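Local coordinates for protein putative retaining b-glycosidase (Saccharophagus degradans, PDB 5A95) that probably hydrolyses beta-glucans, chiefly those with mixed beta-1,3 and beta-1,4 linkages, as a retaining family 5 glycoside hydrolase that assembles from several subunits, at residues S110-G115 against I161-D166; E150-Q153 against Y157-T160; F187-T192 against A252-P257. The protein carries 1 engineered substitution. All blocks are in the same frame, centred on the assembly; numbering follows the deposited sequence. Where two conformers were deposited one is given.

Interaction 1. Residues S110-G115 against I161-D166; sequences SWRKLG and IKETRD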
loop_
_atom_site.group_PDB
_atom_site.type_symbol
_atom_site.label_atom_id
_atom_site.label_comp_id
_atom_site.label_asym_id
_atom_site.label_seq_id
_atom_site.Cartn_x
_atom_site.Cartn_y
_atom_site.Cartn_z
ATOM N N SER A 110 5.601 -11.918 -13.096
ATOM C CA SER A 110 6.051 -13.323 -13.134
ATOM C C SER A 110 6.348 -13.862 -11.729
ATOM O O SER A 110 6.017 -15.013 -11.416
ATOM C CB SER A 110 7.283 -13.416 -14.033
ATOM O OG SER A 110 7.640 -14.755 -14.244
ATOM N N TRP A 111 6.959 -13.027 -10.894
ATOM C CA TRP A 111 7.129 -13.286 -9.480
ATOM C C TRP A 111 5.770 -13.660 -8.893
ATOM O O TRP A 111 5.642 -14.660 -8.177
ATOM C CB TRP A 111 7.738 -12.038 -8.822
ATOM C CG TRP A 111 7.951 -12.071 -7.358
ATOM C CD1 TRP A 111 7.276 -11.334 -6.417
ATOM C CD2 TRP A 111 8.968 -12.776 -6.641
ATOM N NE1 TRP A 111 7.790 -11.544 -5.175
ATOM C CE2 TRP A 111 8.829 -12.432 -5.276
ATOM C CE3 TRP A 111 9.982 -13.654 -7.009
ATOM C CZ2 TRP A 111 9.653 -12.962 -4.285
ATOM C CZ3 TRP A 111 10.815 -14.148 -6.018
ATOM C CH2 TRP A 111 10.637 -13.824 -4.687
ATOM N N ARG A 112 4.751 -12.853 -9.169
ATOM C CA ARG A 112 3.413 -13.151 -8.655
ATOM C C ARG A 112 2.813 -14.407 -9.290
ATOM O O ARG A 112 2.195 -15.208 -8.605
ATOM C CB ARG A 112 2.472 -11.956 -8.841
ATOM C CG ARG A 112 2.792 -10.781 -7.940
ATOM C CD ARG A 112 1.792 -9.660 -8.100
ATOM N NE ARG A 112 1.829 -9.008 -9.403
ATOM C CZ ARG A 112 2.664 -8.031 -9.735
ATOM N NH1 ARG A 112 3.586 -7.639 -8.875
ATOM N NH2 ARG A 112 2.613 -7.470 -10.932
ATOM N N LYS A 113 2.979 -14.579 -10.610
ATOM C CA LYS A 113 2.334 -15.686 -11.307
ATOM C C LYS A 113 2.868 -17.039 -10.855
ATOM O O LYS A 113 2.089 -17.961 -10.574
ATOM C CB LYS A 113 2.466 -15.517 -12.826
ATOM C CG LYS A 113 1.676 -16.550 -13.617
ATOM C CD LYS A 113 1.664 -16.266 -15.106
ATOM C CE LYS A 113 0.686 -17.177 -15.845
ATOM N NZ LYS A 113 0.718 -16.895 -17.308
ATOM N N LEU A 114 4.189 -17.175 -10.834
ATOM C CA LEU A 114 4.801 -18.397 -10.322
ATOM C C LEU A 114 4.673 -18.501 -8.811
ATOM O O LEU A 114 4.531 -19.595 -8.259
ATOM C CB LEU A 114 6.268 -18.490 -10.726
ATOM C CG LEU A 114 6.531 -18.697 -12.204
ATOM C CD1 LEU A 114 8.038 -18.617 -12.508
ATOM C CD2 LEU A 114 5.963 -20.057 -12.586
ATOM N N GLY A 115 4.706 -17.347 -8.156
ATOM C CA GLY A 115 4.745 -17.259 -6.714
ATOM C C GLY A 115 6.172 -17.267 -6.196
ATOM O O GLY A 115 7.037 -17.927 -6.779
ATOM N N ILE A 161 6.124 -0.757 -3.062
ATOM C CA ILE A 161 7.296 -0.700 -2.187
ATOM C C ILE A 161 7.327 -1.943 -1.291
ATOM O O ILE A 161 8.363 -2.542 -1.084
ATOM C CB ILE A 161 7.336 0.618 -1.382
ATOM C CG1 ILE A 161 7.472 1.805 -2.330
ATOM C CG2 ILE A 161 8.495 0.584 -0.402
ATOM C CD1 ILE A 161 7.366 3.159 -1.683
ATOM N N LYS A 162 6.183 -2.341 -0.753
ATOM C CA LYS A 162 6.113 -3.517 0.087
ATOM C C LYS A 162 6.615 -4.777 -0.599
ATOM O O LYS A 162 7.402 -5.537 -0.040
ATOM C CB LYS A 162 4.693 -3.732 0.603
ATOM C CG LYS A 162 4.519 -4.992 1.454
ATOM C CD LYS A 162 3.056 -5.216 1.854
ATOM C CE LYS A 162 2.915 -6.506 2.640
ATOM N NZ LYS A 162 1.563 -6.853 3.087
ATOM N N GLU A 163 6.168 -4.977 -1.826
ATOM C CA GLU A 163 6.514 -6.170 -2.588
ATOM C C GLU A 163 7.986 -6.132 -2.981
ATOM O O GLU A 163 8.656 -7.168 -2.985
ATOM C CB GLU A 163 5.648 -6.303 -3.840
ATOM C CG GLU A 163 5.963 -7.500 -4.719
ATOM C CD GLU A 163 5.124 -7.540 -5.971
ATOM O OE1 GLU A 163 5.133 -6.524 -6.689
ATOM O OE2 GLU A 163 4.475 -8.564 -6.237
ATOM N N THR A 164 8.486 -4.954 -3.338
ATOM C CA THR A 164 9.910 -4.785 -3.666
ATOM C C THR A 164 10.819 -5.086 -2.494
ATOM O O THR A 164 11.784 -5.849 -2.604
ATOM C CB THR A 164 10.149 -3.354 -4.209
ATOM O OG1 THR A 164 9.378 -3.182 -5.426
ATOM C CG2 THR A 164 11.610 -3.096 -4.492
ATOM N N ARG A 165 10.487 -4.511 -1.353
ATOM C CA ARG A 165 11.219 -4.800 -0.113
ATOM C C ARG A 165 11.185 -6.301 0.182
ATOM O O ARG A 165 12.198 -6.884 0.567
ATOM C CB ARG A 165 10.590 -4.066 1.071
ATOM C CG ARG A 165 10.815 -2.579 1.134
ATOM C CD ARG A 165 10.255 -2.063 2.451
ATOM N NE ARG A 165 10.234 -0.627 2.534
ATOM C CZ ARG A 165 11.288 0.135 2.762
ATOM N NH1 ARG A 165 12.470 -0.416 3.045
ATOM N NH2 ARG A 165 11.157 1.453 2.773
ATOM N N ASP A 166 10.012 -6.914 0.053
ATOM C CA ASP A 166 9.881 -8.329 0.366
ATOM C C ASP A 166 10.686 -9.215 -0.572
ATOM O O ASP A 166 11.289 -10.200 -0.138
ATOM C CB ASP A 166 8.414 -8.747 0.418
ATOM C CG ASP A 166 8.249 -10.229 0.598
ATOM O OD1 ASP A 166 8.459 -10.703 1.737
ATOM O OD2 ASP A 166 7.946 -10.941 -0.375
HETATM O O HOH W 1 7.542 -9.851 -2.798
#
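Arg-112 on helix 108-114 and Glu-163 near the start of helix 161-174 bridge two backbones that stay well apart, 9.8 Å between the CA atoms of these two residues. Both side chains span the gap. In Glu-163, CG lies anti to the backbone N (chi1 178°) and the chain continues extended, carrying the carboxylate toward the other helix. The arginine comes across it at about a right angle, bent at chi3 (-67°), which swings NH1 to the acid. NH1 sits 2.9 Å from both Glu-163 OE1 and Glu-163 OE2. Its hydrogen bond to OE2 is fairly straight (157°), uses the syn lone pair and stays within the guanidinium plane. Arg-112 CG also lies 3.3 Å from Glu-163 OE2. The same oxygen meets the indole edge, 3.9 Å from Trp-111 CD1, while Trp-111 NE1 turns to a water that it shares with Glu-163 O and Asp-166 OD2. Phe-167 meets the indole edge-to-face. Because Glu-163 OE1 also bonds Thr-159 OG1, the carboxylate is held at both oxygens; together with the arginine's charge, this would probably favour its ionised form and restrict its rotation.

Interaction 2. Residues E150-Q153 against Y157-T160; sequences EQYQ and YDTT. With BGC (beta-D-glucopyranose), chain D.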
loop_
_atom_site.group_PDB
_atom_site.type_symbol
_atom_site.label_atom_id
_atom_site.label_comp_id
_atom_site.label_asym_id
_atom_site.label_seq_id
_atom_site.Cartn_x
_atom_site.Cartn_y
_atom_site.Cartn_z
ATOM N N GLU A 150 4.498 4.226 -7.017
ATOM C CA GLU A 150 4.002 2.912 -7.439
ATOM C C GLU A 150 3.227 3.000 -8.756
ATOM O O GLU A 150 2.175 2.389 -8.884
ATOM C CB GLU A 150 3.209 2.195 -6.315
ATOM C CG GLU A 150 4.035 2.042 -5.041
ATOM C CD GLU A 150 3.289 1.480 -3.879
ATOM O OE1 GLU A 150 2.049 1.450 -3.951
ATOM O OE2 GLU A 150 3.923 1.054 -2.869
ATOM N N GLN A 151 3.791 3.720 -9.716
ATOM C CA GLN A 151 3.210 3.871 -11.049
ATOM C C GLN A 151 4.258 3.458 -12.084
ATOM O O GLN A 151 5.428 3.801 -11.955
ATOM C CB GLN A 151 2.770 5.325 -11.339
ATOM C CG GLN A 151 1.867 5.932 -10.300
ATOM C CD GLN A 151 0.514 5.268 -10.210
ATOM O OE1 GLN A 151 -0.269 5.284 -11.168
ATOM N NE2 GLN A 151 0.199 4.717 -9.061
ATOM N N TYR A 152 3.823 2.754 -13.133
ATOM C CA TYR A 152 4.745 2.038 -14.025
ATOM C C TYR A 152 4.427 2.187 -15.490
ATOM O O TYR A 152 3.301 2.565 -15.896
ATOM C CB TYR A 152 4.817 0.535 -13.634
ATOM C CG TYR A 152 5.105 0.390 -12.161
ATOM C CD1 TYR A 152 6.389 0.486 -11.661
ATOM C CD2 TYR A 152 4.076 0.229 -11.268
ATOM C CE1 TYR A 152 6.640 0.467 -10.306
ATOM C CE2 TYR A 152 4.300 0.199 -9.912
ATOM C CZ TYR A 152 5.597 0.280 -9.421
ATOM O OH TYR A 152 5.813 0.272 -8.065
ATOM N N GLN A 153 5.387 1.798 -16.315
ATOM C CA GLN A 153 5.236 1.864 -17.743
ATOM C C GLN A 153 4.172 0.894 -18.278
ATOM O O GLN A 153 3.522 1.185 -19.288
ATOM C CB GLN A 153 6.596 1.648 -18.423
ATOM C CG GLN A 153 6.533 1.681 -19.947
ATOM C CD GLN A 153 7.900 1.673 -20.540
ATOM O OE1 GLN A 153 8.634 2.626 -20.351
ATOM N NE2 GLN A 153 8.215 0.629 -21.289
ATOM N N TYR A 157 5.289 -4.769 -15.172
ATOM C CA TYR A 157 6.245 -4.208 -14.276
ATOM C C TYR A 157 5.657 -3.765 -12.939
ATOM O O TYR A 157 6.371 -3.272 -12.060
ATOM C CB TYR A 157 6.899 -2.995 -14.943
ATOM C CG TYR A 157 7.476 -3.326 -16.299
ATOM C CD1 TYR A 157 8.402 -4.351 -16.467
ATOM C CD2 TYR A 157 7.097 -2.613 -17.409
ATOM C CE1 TYR A 157 8.886 -4.666 -17.741
ATOM C CE2 TYR A 157 7.587 -2.900 -18.675
ATOM C CZ TYR A 157 8.479 -3.939 -18.847
ATOM O OH TYR A 157 8.958 -4.253 -20.102
ATOM N N ASP A 158 4.350 -3.902 -12.767
ATOM C CA ASP A 158 3.661 -3.341 -11.609
ATOM C C ASP A 158 4.135 -3.979 -10.313
ATOM O O ASP A 158 4.248 -5.190 -10.211
ATOM C CB ASP A 158 2.145 -3.561 -11.746
ATOM C CG ASP A 158 1.347 -2.827 -10.692
ATOM O OD1 ASP A 158 1.560 -1.635 -10.545
ATOM O OD2 ASP A 158 0.486 -3.400 -10.036
ATOM N N THR A 159 4.396 -3.123 -9.324
ATOM C CA THR A 159 4.848 -3.566 -8.037
ATOM C C THR A 159 4.481 -2.523 -6.995
ATOM O O THR A 159 3.820 -1.518 -7.299
ATOM C CB THR A 159 6.369 -3.934 -8.053
ATOM O OG1 THR A 159 6.750 -4.533 -6.798
ATOM C CG2 THR A 159 7.278 -2.740 -8.348
ATOM N N THR A 160 4.865 -2.781 -5.762
ATOM C CA THR A 160 4.678 -1.846 -4.659
ATOM C C THR A 160 5.990 -1.771 -3.896
ATOM O O THR A 160 6.869 -2.627 -4.037
ATOM C CB THR A 160 3.589 -2.318 -3.681
ATOM O OG1 THR A 160 3.983 -3.574 -3.104
ATOM C CG2 THR A 160 2.240 -2.442 -4.351
HETATM C C2 BGC D . 11.343 -6.494 -25.170
HETATM C C3 BGC D . 9.915 -7.002 -25.239
HETATM C C4 BGC D . 9.526 -7.711 -23.961
HETATM C C5 BGC D . 9.822 -6.837 -22.743
HETATM C C6 BGC D . 9.676 -7.562 -21.430
HETATM C C1 BGC D . 11.444 -5.609 -23.939
HETATM O O2 BGC D . 11.598 -5.768 -26.371
HETATM O O3 BGC D . 9.817 -7.931 -26.327
HETATM O O4 BGC D . 8.129 -7.987 -23.994
HETATM O O5 BGC D . 11.164 -6.389 -22.791
HETATM O O6 BGC D . 10.000 -6.680 -20.360
HETATM O O HOH W 2 0.633 0.988 -10.716
#
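Glu-150 and Thr-160 meet where the backbones of the two segments, running nearly antiparallel (172° apart), are nearest. With CG beside the backbone N (chi1 -56°) and the rest of its chain extended, the glutamate crosses Thr-160 at a slant, with Glu-150 OE2 3.5 Å from Thr-160 CB. This oxygen finds its stronger partner at Ile-161 N, in the first turn of the next helix, while Thr-160 OG1 caps that turn through Glu-163 N. Water 2 bridges Glu-150 O and Asp-158 OD1 at 2.8 Å from each. Glu-150 and Gln-151 form a G1 beta bulge against Tyr-146, and Gln-151 sets out away from the second segment; its NE2 donates to Lys-162 O of the third subunit.

Tyr-152 dominates the contact. Its ring lies under the backbone of the second segment, with Tyr-157 O 3.8 Å above one face, displaced toward the rim. Tyr-152 CD2 approaches Asp-158 OD1 to 3.2 Å, the carboxylate steeply inclined to the ring. Lys-162 of the third subunit forms a salt bridge with Asp-158 OD2. At the far end the Tyr-152 hydroxyl donates to Thr-159 O over 2.8 Å, arriving from above the carbonyl plane (78° out of it), and Thr-159 CG2 packs beside it. Gln-153 ends the walk loosely: its CB is 4.4 Å from Tyr-157 CD2, and its amide oxygen accepts from Trp-232 NE1. Tyr-157 OH and glucose O6 are hydrogen-bonded at 2.7 Å, which places this tyrosine in the glycan pocket.

The arrangement is a tight, nearly antiparallel loop between strand 136-144, on which Tyr-152 and Tyr-157 rest through Ser-143 and Ile-144, and helix 161-174, which starts directly after Thr-160.

Interaction 3. Residues F187-T192 against A252-P257; sequences FNEPTT and AAHPYP. With BGC (beta-D-glucopyranose), chain B.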
loop_
_atom_site.group_PDB
_atom_site.type_symbol
_atom_site.label_atom_id
_atom_site.label_comp_id
_atom_site.label_asym_id
_atom_site.label_seq_id
_atom_site.Cartn_x
_atom_site.Cartn_y
_atom_site.Cartn_z
ATOM N N PHE A 187 16.237 -1.915 -8.847
ATOM C CA PHE A 187 15.069 -1.479 -9.619
ATOM C C PHE A 187 15.554 -1.134 -11.021
ATOM O O PHE A 187 16.153 -0.079 -11.238
ATOM C CB PHE A 187 14.385 -0.282 -8.968
ATOM C CG PHE A 187 13.061 0.054 -9.602
ATOM C CD1 PHE A 187 13.003 0.813 -10.754
ATOM C CD2 PHE A 187 11.875 -0.364 -9.027
ATOM C CE1 PHE A 187 11.771 1.114 -11.339
ATOM C CE2 PHE A 187 10.667 -0.076 -9.600
ATOM C CZ PHE A 187 10.612 0.658 -10.755
ATOM N N ASN A 188 15.271 -2.021 -11.980
ATOM C CA ASN A 188 15.797 -1.947 -13.345
ATOM C C ASN A 188 15.858 -0.530 -13.940
ATOM O O ASN A 188 16.928 0.007 -14.239
ATOM C CB ASN A 188 14.969 -2.892 -14.192
ATOM C CG ASN A 188 15.167 -2.743 -15.684
ATOM O OD1 ASN A 188 16.262 -2.804 -16.213
ATOM N ND2 ASN A 188 14.043 -2.587 -16.389
ATOM N N GLU A 189 14.694 0.078 -14.184
ATOM C CA GLU A 189 14.632 1.331 -14.944
ATOM C C GLU A 189 13.731 2.366 -14.304
ATOM O O GLU A 189 12.516 2.439 -14.616
ATOM C CB GLU A 189 14.254 1.090 -16.412
ATOM C CG GLU A 189 15.445 0.610 -17.226
ATOM C CD GLU A 189 15.169 0.374 -18.683
ATOM O OE1 GLU A 189 14.001 0.191 -19.038
ATOM O OE2 GLU A 189 16.148 0.318 -19.453
ATOM N N PRO A 190 14.326 3.225 -13.464
ATOM C CA PRO A 190 13.579 4.361 -12.954
ATOM C C PRO A 190 13.200 5.308 -14.095
ATOM O O PRO A 190 14.045 5.694 -14.898
ATOM C CB PRO A 190 14.566 5.019 -12.003
ATOM C CG PRO A 190 15.489 3.897 -11.609
ATOM C CD PRO A 190 15.679 3.172 -12.900
ATOM N N THR A 191 11.916 5.692 -14.116
ATOM C CA THR A 191 11.414 6.677 -15.051
ATOM C C THR A 191 10.075 7.198 -14.574
ATOM O O THR A 191 9.288 6.438 -13.988
ATOM C CB THR A 191 11.276 6.158 -16.503
ATOM O OG1 THR A 191 10.739 7.218 -17.303
ATOM C CG2 THR A 191 10.360 4.940 -16.600
ATOM N N THR A 192 9.800 8.475 -14.826
ATOM C CA THR A 192 8.461 8.988 -14.608
ATOM C C THR A 192 7.706 9.245 -15.904
ATOM O O THR A 192 6.603 9.778 -15.869
ATOM C CB THR A 192 8.471 10.284 -13.806
ATOM O OG1 THR A 192 9.171 11.270 -14.571
ATOM C CG2 THR A 192 9.062 10.057 -12.435
ATOM N N ALA A 252 24.248 1.496 -12.217
ATOM C CA ALA A 252 23.773 0.967 -13.498
ATOM C C ALA A 252 23.696 2.079 -14.522
ATOM O O ALA A 252 23.320 3.204 -14.208
ATOM C CB ALA A 252 22.397 0.322 -13.338
ATOM N N ALA A 253 23.887 1.731 -15.785
ATOM C CA ALA A 253 23.590 2.593 -16.913
ATOM C C ALA A 253 23.054 1.719 -18.028
ATOM O O ALA A 253 23.504 0.598 -18.223
ATOM C CB ALA A 253 24.833 3.326 -17.391
ATOM N N HIS A 254 22.102 2.268 -18.795
ATOM C CA HIS A 254 21.483 1.571 -19.930
ATOM C C HIS A 254 21.682 2.380 -21.206
ATOM O O HIS A 254 20.747 3.053 -21.699
ATOM C CB HIS A 254 20.001 1.325 -19.670
ATOM C CG HIS A 254 19.750 0.278 -18.625
ATOM N ND1 HIS A 254 18.481 -0.148 -18.290
ATOM C CD2 HIS A 254 20.604 -0.448 -17.856
ATOM C CE1 HIS A 254 18.560 -1.070 -17.358
ATOM N NE2 HIS A 254 19.837 -1.296 -17.107
ATOM N N PRO A 255 22.909 2.369 -21.726
ATOM C CA PRO A 255 23.224 3.266 -22.818
ATOM C C PRO A 255 22.846 2.694 -24.201
ATOM O O PRO A 255 23.710 2.399 -25.050
ATOM C CB PRO A 255 24.723 3.420 -22.682
ATOM C CG PRO A 255 25.177 2.062 -22.200
ATOM C CD PRO A 255 24.103 1.643 -21.247
ATOM N N TYR A 256 21.547 2.571 -24.455
ATOM C CA TYR A 256 21.091 2.215 -25.779
ATOM C C TYR A 256 21.502 3.291 -26.808
ATOM O O TYR A 256 21.741 4.451 -26.434
ATOM C CB TYR A 256 19.604 1.980 -25.729
ATOM C CG TYR A 256 19.192 0.643 -25.144
ATOM C CD1 TYR A 256 19.601 -0.549 -25.718
ATOM C CD2 TYR A 256 18.316 0.571 -24.070
ATOM C CE1 TYR A 256 19.180 -1.768 -25.228
ATOM C CE2 TYR A 256 17.867 -0.647 -23.596
ATOM C CZ TYR A 256 18.311 -1.813 -24.165
ATOM O OH TYR A 256 17.850 -3.021 -23.666
ATOM N N PRO A 257 21.543 2.915 -28.100
ATOM C CA PRO A 257 22.163 3.802 -29.075
ATOM C C PRO A 257 21.556 5.180 -29.260
ATOM O O PRO A 257 22.272 6.138 -29.564
ATOM C CB PRO A 257 22.079 3.012 -30.411
ATOM C CG PRO A 257 21.082 1.925 -30.177
ATOM C CD PRO A 257 21.230 1.601 -28.700
HETATM C C2 BGC B . 13.345 -2.616 -20.999
HETATM C C3 BGC B . 13.265 -4.017 -21.602
HETATM C C4 BGC B . 12.844 -3.912 -23.073
HETATM C C5 BGC B . 13.786 -2.983 -23.813
HETATM C C6 BGC B . 13.444 -2.854 -25.278
HETATM C C1 BGC B . 14.043 -1.592 -21.888
HETATM O O1 BGC B . 13.693 -0.267 -21.576
HETATM O O2 BGC B . 13.970 -2.688 -19.664
HETATM O O3 BGC B . 12.365 -4.807 -20.763
HETATM O O4 BGC B . 12.776 -5.153 -23.791
HETATM O O5 BGC B . 13.625 -1.696 -23.227
HETATM O O6 BGC B . 14.286 -1.809 -25.768
#
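His-254 and Glu-189 make the tight part of this buried contact. The imidazole ND1 donates to Glu-189 OE2 over 2.6 Å, nearly straight at 164°, within the plane of its own ring but on the anti side of the carboxylate. Glu-189 reaches it with CG beside the backbone N (chi1 -79°) and an extended chain; carboxylate and ring planes are inclined by 55°. Next to this bond, Asn-188 OD1 lies 3.1 Å from His-254 CE1 at the ring edge, while Arg-103 is its stronger partner. Thr-290 OG1 takes up His-254 NE2, so the ring is held at both nitrogens.

The loose part lies at the ends. Ala-252 points toward the other segment without touching it, and Tyr-256 lies instead beside the glucose. On the sugar side, glucose O1 donates to Glu-189 OE1 at 2.6 Å, and Asn-188 ND2 donates to glucose O2 at a longer 3.3 Å.

An Asn-Glu-Pro sequence following strand 181-185 is a hallmark of family 5 and its clan of (beta/alpha)8 barrels. The glutamate probably corresponds to their general acid/base, consistent with its place beside the anomeric oxygen.

The three contacts touch in sequence, interaction 1 meeting interaction 2 and interaction 2 meeting interaction 3. Interactions 1 and 2, with centres 11 Å apart, are joined directly: Arg-112 NH1 probably also donates to Asp-158 O, 2.9 Å away, so one nitrogen links the helix pair to the 157-160 loop. Interaction 2 then touches interaction 3, whose centre is 15 Å off, where Tyr-152 CE1 packs 4.0 Å from Phe-187 CZ. Interaction 1 stays about 5 Å from interaction 3 at the nearest atoms, and some 21 Å between centres. Glucose units are bound at both 157-160 and 187-192. Interactions 1 and 2 both touch the third subunit, while no other chain touches interaction 3.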